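PDB 3L7W: putative uncharacterized protein SMU.1704, which is of uncharacterised function but, as a PadR-family winged-helix protein, probably binds DNA as a dimer and regulates transcription. Local coordinates for residues 89-92 with 93-97; 38-41 with 42-46. All blocks are in the same frame, centred on the assembly; numbering follows the deposited sequence.

Contact 1: residues 89-92 with 93-97; sequences SVYK and MTIDG
Y91 and I95, one helical turn apart, meet through the aliphatic arm of the isoleucine and the face of the ring. I95 CB first passes the backbone, 3.5 Å from Y91 O. I95 CG1, placed opposite the carbonyl carbon by a chi1 of -72°, passes 3.3 Å from Y91 O and lies over one face of the tyrosine ring, and the extended chi2 carries I95 CD1 to within 3.4 Å of Y91 CE2. An apolar arm suits a place against an aromatic face. The backbone bond from I95 N to Y91 O (2.9 Å) joins the same two residues.

On another side of the helix, T94 turns its hydroxyl back to the preceding turn, where OG1 donates to V90 O at 2.7 Å from above the carbonyl plane. V90 O also accepts from T94 N (2.8 Å), so one carbonyl is gripped twice, and threonine satisfies its own polar group within the helix. V90 CG1 runs alongside, 3.8 Å from T94 OG1.

All of this lies on the long helix 75-100, packed against the second subunit. I35 of that subunit touches T94 and I95, while L9, from its helix 7-20, lies on Y91, whose OH binds P4 O there. K92 and D96 form reciprocal salt bridges with D96 and K92 of the second subunit, and D96 also bonds its W88, consistent with a dimerisation arm extending from the wing sheet.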
ATOM      1  N   SER A  89      -7.143   1.540  -7.346  1.00 26.81           N
ATOM      2  CA  SER A  89      -6.699   1.499  -8.732  1.00 27.16           C
ATOM      3  C   SER A  89      -5.755   2.671  -8.966  1.00 33.09           C
ATOM      4  O   SER A  89      -4.648   2.491  -9.460  1.00 34.88           O
ATOM      5  CB  SER A  89      -7.885   1.573  -9.682  1.00 32.38           C
ATOM      6  OG  SER A  89      -7.472   1.443 -11.029  1.00 41.86           O
ATOM      7  N   VAL A  90      -6.200   3.863  -8.580  1.00 30.13           N
ATOM      8  CA  VAL A  90      -5.394   5.071  -8.683  1.00 31.34           C
ATOM      9  C   VAL A  90      -4.052   4.930  -7.957  1.00 27.38           C
ATOM     10  O   VAL A  90      -3.010   5.260  -8.500  1.00 34.76           O
ATOM     11  CB  VAL A  90      -6.161   6.282  -8.114  1.00 33.92           C
ATOM     12  CG1 VAL A  90      -5.216   7.448  -7.876  1.00 38.95           C
ATOM     13  CG2 VAL A  90      -7.271   6.688  -9.068  1.00 36.88           C
ATOM     14  N   TYR A  91      -4.095   4.445  -6.724  1.00 27.11           N
ATOM     15  CA  TYR A  91      -2.892   4.225  -5.940  1.00 29.43           C
ATOM     16  C   TYR A  91      -1.930   3.379  -6.755  1.00 33.30           C
ATOM     17  O   TYR A  91      -0.780   3.746  -6.945  1.00 30.58           O
ATOM     18  CB  TYR A  91      -3.258   3.455  -4.695  1.00 24.72           C
ATOM     19  CG  TYR A  91      -2.205   3.314  -3.619  1.00 25.20           C
ATOM     20  CD1 TYR A  91      -2.004   4.316  -2.675  1.00 24.49           C
ATOM     21  CD2 TYR A  91      -1.481   2.144  -3.486  1.00 29.17           C
ATOM     22  CE1 TYR A  91      -1.075   4.167  -1.655  1.00 25.54           C
ATOM     23  CE2 TYR A  91      -0.553   1.985  -2.468  1.00 25.22           C
ATOM     24  CZ  TYR A  91      -0.360   2.996  -1.553  1.00 23.26           C
ATOM     25  OH  TYR A  91       0.548   2.821  -0.533  1.00 30.84           O
ATOM     26  N   LYS A  92      -2.424   2.244  -7.230  1.00 26.96           N
ATOM     27  CA  LYS A  92      -1.611   1.322  -7.993  1.00 33.99           C
ATOM     28  C   LYS A  92      -1.026   1.983  -9.222  1.00 37.41           C
ATOM     29  O   LYS A  92       0.177   1.910  -9.431  1.00 42.57           O
ATOM     30  CB  LYS A  92      -2.426   0.108  -8.425  1.00 34.66           C
ATOM     31  CG  LYS A  92      -2.512  -0.983  -7.386  1.00 34.30           C
ATOM     32  CD  LYS A  92      -3.141  -2.227  -7.990  1.00 33.17           C
ATOM     33  CE  LYS A  92      -4.433  -1.871  -8.712  1.00 42.43           C
ATOM     34  NZ  LYS A  92      -5.246  -3.057  -9.106  1.00 42.38           N
HETATM   35  N   MSE A  93      -1.869   2.612 -10.041  1.00 31.96           N
HETATM   36  CA  MSE A  93      -1.371   3.174 -11.270  0.50 35.87           C
HETATM   37  C   MSE A  93      -0.369   4.277 -10.979  1.00 31.08           C
HETATM   38  O   MSE A  93       0.594   4.440 -11.700  1.00 41.21           O
HETATM   39  CB  MSE A  93      -2.531   3.693 -12.100  0.50 34.10           C
HETATM   40  CG  MSE A  93      -3.480   2.601 -12.492  0.50 25.80           C
HETATM   41 SE   MSE A  93      -5.036   3.421 -13.260  0.60 51.51          SE
HETATM   42  CE  MSE A  93      -4.251   4.076 -14.859  0.50 24.11           C
ATOM     43  N   THR A  94      -0.615   5.015  -9.915  1.00 29.97           N
ATOM     44  CA  THR A  94       0.229   6.137  -9.609  1.00 34.53           C
ATOM     45  C   THR A  94       1.597   5.637  -9.183  1.00 33.01           C
ATOM     46  O   THR A  94       2.604   6.135  -9.653  1.00 32.17           O
ATOM     47  CB  THR A  94      -0.415   7.011  -8.564  1.00 33.58           C
ATOM     48  OG1 THR A  94      -1.650   7.502  -9.100  1.00 38.50           O
ATOM     49  CG2 THR A  94       0.487   8.192  -8.230  1.00 27.55           C
ATOM     50  N   ILE A  95       1.619   4.626  -8.322  1.00 27.25           N
ATOM     51  CA  ILE A  95       2.859   3.996  -7.928  1.00 28.46           C
ATOM     52  C   ILE A  95       3.571   3.410  -9.145  1.00 30.65           C
ATOM     53  O   ILE A  95       4.739   3.701  -9.398  1.00 30.20           O
ATOM     54  CB  ILE A  95       2.601   2.943  -6.863  1.00 31.23           C
ATOM     55  CG1 ILE A  95       2.243   3.654  -5.559  1.00 27.24           C
ATOM     56  CG2 ILE A  95       3.824   2.059  -6.667  1.00 29.61           C
ATOM     57  CD1 ILE A  95       2.111   2.724  -4.394  1.00 39.72           C
ATOM     58  N   ASP A  96       2.854   2.614  -9.921  1.00 32.90           N
ATOM     59  CA  ASP A  96       3.442   1.994 -11.098  1.00 30.93           C
ATOM     60  C   ASP A  96       3.879   3.055 -12.096  1.00 35.45           C
ATOM     61  O   ASP A  96       4.903   2.913 -12.756  1.00 37.44           O
ATOM     62  CB  ASP A  96       2.445   1.037 -11.744  1.00 32.52           C
ATOM     63  CG  ASP A  96       2.242  -0.217 -10.930  1.00 36.36           C
ATOM     64  OD1 ASP A  96       3.020  -0.461  -9.983  1.00 37.63           O
ATOM     65  OD2 ASP A  96       1.310  -0.969 -11.245  1.00 32.67           O
ATOM     66  N   GLY A  97       3.093   4.120 -12.197  1.00 29.85           N
ATOM     67  CA  GLY A  97       3.415   5.222 -13.077  1.00 28.19           C
ATOM     68  C   GLY A  97       4.705   5.898 -12.645  1.00 35.73           C
ATOM     69  O   GLY A  97       5.556   6.232 -13.471  1.00 33.55           O
TER

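Contact 2: residues 38-41 with 42-46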
ATOM      1  N   ILE A  38      -1.760  -8.438  10.860  1.00 43.33           N
ATOM      2  CA  ILE A  38      -2.668  -7.640  11.646  1.00 47.58           C
ATOM      3  C   ILE A  38      -3.223  -8.528  12.749  1.00 45.73           C
ATOM      4  O   ILE A  38      -3.522  -9.705  12.523  1.00 39.70           O
ATOM      5  CB  ILE A  38      -3.786  -7.054  10.763  1.00 47.47           C
ATOM      6  CG1 ILE A  38      -4.754  -6.217  11.599  1.00 54.30           C
ATOM      7  CG2 ILE A  38      -4.517  -8.163  10.022  1.00 46.92           C
ATOM      8  CD1 ILE A  38      -5.756  -5.422  10.779  1.00 51.05           C
ATOM      9  N   LYS A  39      -3.308  -7.989  13.960  1.00 43.77           N
ATOM     10  CA  LYS A  39      -3.855  -8.767  15.062  1.00 46.63           C
ATOM     11  C   LYS A  39      -5.375  -8.663  15.058  1.00 43.65           C
ATOM     12  O   LYS A  39      -5.940  -7.682  14.563  1.00 42.48           O
ATOM     13  CB  LYS A  39      -3.281  -8.291  16.390  1.00 52.42           C
ATOM     14  CG  LYS A  39      -1.805  -8.615  16.566  1.00 59.84           C
ATOM     15  CD  LYS A  39      -1.256  -8.078  17.884  1.00 63.73           C
ATOM     16  CE  LYS A  39      -1.084  -6.567  17.836  1.00 63.52           C
ATOM     17  NZ  LYS A  39      -0.276  -6.060  18.986  1.00 65.52           N
ATOM     18  N   GLU A  40      -6.034  -9.678  15.600  1.00 46.58           N
ATOM     19  CA  GLU A  40      -7.483  -9.638  15.750  1.00 43.31           C
ATOM     20  C   GLU A  40      -7.837  -8.359  16.490  1.00 39.67           C
ATOM     21  O   GLU A  40      -8.827  -7.698  16.182  1.00 37.00           O
ATOM     22  CB  GLU A  40      -7.958 -10.835  16.558  1.00 50.13           C
ATOM     23  CG  GLU A  40      -7.075 -12.057  16.431  1.00 65.79           C
ATOM     24  CD  GLU A  40      -7.540 -12.989  15.341  1.00 83.02           C
ATOM     25  OE1 GLU A  40      -7.091 -14.157  15.328  1.00 93.83           O
ATOM     26  OE2 GLU A  40      -8.361 -12.553  14.505  1.00 82.57           O
ATOM     27  N   SER A  41      -7.013  -8.007  17.472  1.00 38.18           N
ATOM     28  CA  SER A  41      -7.275  -6.819  18.282  1.00 44.44           C
ATOM     29  C   SER A  41      -7.195  -5.534  17.467  1.00 39.75           C
ATOM     30  O   SER A  41      -7.632  -4.478  17.922  1.00 38.36           O
ATOM     31  CB  SER A  41      -6.350  -6.752  19.514  1.00 46.93           C
ATOM     32  OG  SER A  41      -5.007  -7.053  19.174  1.00 54.04           O
ATOM     33  N   THR A  42      -6.641  -5.624  16.260  1.00 43.82           N
ATOM     34  CA  THR A  42      -6.622  -4.487  15.343  1.00 44.56           C
ATOM     35  C   THR A  42      -7.725  -4.635  14.306  1.00 44.11           C
ATOM     36  O   THR A  42      -8.320  -3.654  13.858  1.00 43.54           O
ATOM     37  CB  THR A  42      -5.279  -4.372  14.590  1.00 42.36           C
ATOM     38  OG1 THR A  42      -4.195  -4.387  15.523  1.00 43.75           O
ATOM     39  CG2 THR A  42      -5.236  -3.080  13.802  1.00 43.34           C
ATOM     40  N   LEU A  43      -7.986  -5.878  13.924  1.00 41.10           N
ATOM     41  CA  LEU A  43      -8.917  -6.175  12.848  1.00 29.60           C
ATOM     42  C   LEU A  43     -10.344  -5.916  13.305  1.00 36.63           C
ATOM     43  O   LEU A  43     -11.107  -5.196  12.655  1.00 37.42           O
ATOM     44  CB  LEU A  43      -8.747  -7.636  12.440  1.00 38.84           C
ATOM     45  CG  LEU A  43      -9.356  -8.138  11.133  1.00 48.16           C
ATOM     46  CD1 LEU A  43     -10.562  -8.996  11.406  1.00 52.02           C
ATOM     47  CD2 LEU A  43      -9.682  -6.987  10.187  1.00 48.29           C
ATOM     48  N   TYR A  44     -10.705  -6.486  14.448  1.00 30.94           N
ATOM     49  CA  TYR A  44     -12.090  -6.416  14.884  1.00 34.97           C
ATOM     50  C   TYR A  44     -12.597  -5.001  15.137  1.00 32.66           C
ATOM     51  O   TYR A  44     -13.723  -4.675  14.774  1.00 35.91           O
ATOM     52  CB  TYR A  44     -12.339  -7.380  16.037  1.00 30.85           C
ATOM     53  CG  TYR A  44     -12.433  -8.788  15.503  1.00 42.47           C
ATOM     54  CD1 TYR A  44     -13.667  -9.327  15.157  1.00 43.87           C
ATOM     55  CD2 TYR A  44     -11.286  -9.558  15.270  1.00 35.41           C
ATOM     56  CE1 TYR A  44     -13.773 -10.605  14.636  1.00 42.78           C
ATOM     57  CE2 TYR A  44     -11.384 -10.849  14.751  1.00 46.71           C
ATOM     58  CZ  TYR A  44     -12.644 -11.364  14.438  1.00 50.53           C
ATOM     59  OH  TYR A  44     -12.801 -12.632  13.921  1.00 49.94           O
ATOM     60  N   PRO A  45     -11.759  -4.147  15.724  1.00 27.29           N
ATOM     61  CA  PRO A  45     -12.145  -2.741  15.810  1.00 36.31           C
ATOM     62  C   PRO A  45     -12.396  -2.152  14.426  1.00 37.50           C
ATOM     63  O   PRO A  45     -13.288  -1.323  14.250  1.00 39.60           O
ATOM     64  CB  PRO A  45     -10.924  -2.099  16.461  1.00 32.36           C
ATOM     65  CG  PRO A  45     -10.432  -3.168  17.368  1.00 35.83           C
ATOM     66  CD  PRO A  45     -10.591  -4.441  16.568  1.00 35.50           C
ATOM     67  N   ILE A  46     -11.629  -2.594  13.440  1.00 31.43           N
ATOM     68  CA  ILE A  46     -11.845  -2.100  12.095  1.00 30.62           C
ATOM     69  C   ILE A  46     -13.198  -2.563  11.573  1.00 31.91           C
ATOM     70  O   ILE A  46     -13.992  -1.754  11.078  1.00 32.87           O
ATOM     71  CB  ILE A  46     -10.717  -2.505  11.158  1.00 29.50           C
ATOM     72  CG1 ILE A  46      -9.427  -1.819  11.608  1.00 36.83           C
ATOM     73  CG2 ILE A  46     -11.069  -2.126   9.746  1.00 22.53           C
ATOM     74  CD1 ILE A  46      -8.224  -2.117  10.722  1.00 35.83           C
TER
HETATM   75  O   HOH W   1      -1.847  -5.165  14.112  1.00 24.87           O
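I38 lays its side chain across T42 and on toward L43, at the start of helix 40-52. I38 CG1, anti to the backbone N (chi1 180°), comes within 3.6 Å of T42 CB, and I38 CD1 reaches 4.1 Å from both L43 CB and I46 CD1. With K39 as N-cap, the I38-L43 pair joins the residue before the cap (N') to the fourth after the cap (N4), the pairing of a hydrophobic staple; the branched aliphatic chains of isoleucine and leucine suit it, having no polar group to bury.

The first turn is closed by K39 O, the backbone carbonyl of the N-cap residue, which accepts from L43 N in its carbonyl plane and from T42 N above that plane, both at 2.8 Å. A water 2.8 Å from T42 OG1 bridges it to K39 N, where a capping box would have a direct bond from the N-cap N-H to the N3 side chain. Further along, E40 and Y44 run side by side, with E40 OE2 3.5 Å from Y44 CE2 and the carboxylate turned 45° from the ring. L43 CD1 lies over one face of that ring. P45 has no N-H to give S41 O, and its CG comes within 3.1 Å of that oxygen, where the helix kinks.

Outside this shell, I10 and I14 of helix 7-20 and I32 of helix 25-32 bury the aliphatic side, and S29 gives E40 OE2 a weak hydrogen bond. I38, L43 and I46 therefore hold the helix against its neighbours by apolar packing, while backbone bonds and a water close its first turn; in a winged helix-turn-helix this is probably the recognition helix, starting here with its more polar side outward.

Contact 2 comes first along the chain, at the start of the probable recognition helix, and contact 1 follows far along the final long helix. Their centres lie 27 Å apart on opposite sides of the chain's centre, and the nearest atoms stay about 15 Å from each other. Y91, K92, T94, I95 and D96 of contact 1 meet the second subunit, whereas no other chain of the assembly reaches residues 38-46. Helix 7-20 supports 38-46 in its own subunit, and its copy in the second subunit packs L9 on Y91, so contact 1 of one chain lies against the helix that backs contact 2 of the other. Dimerisation would thereby probably set the spacing of two DNA-reading helices.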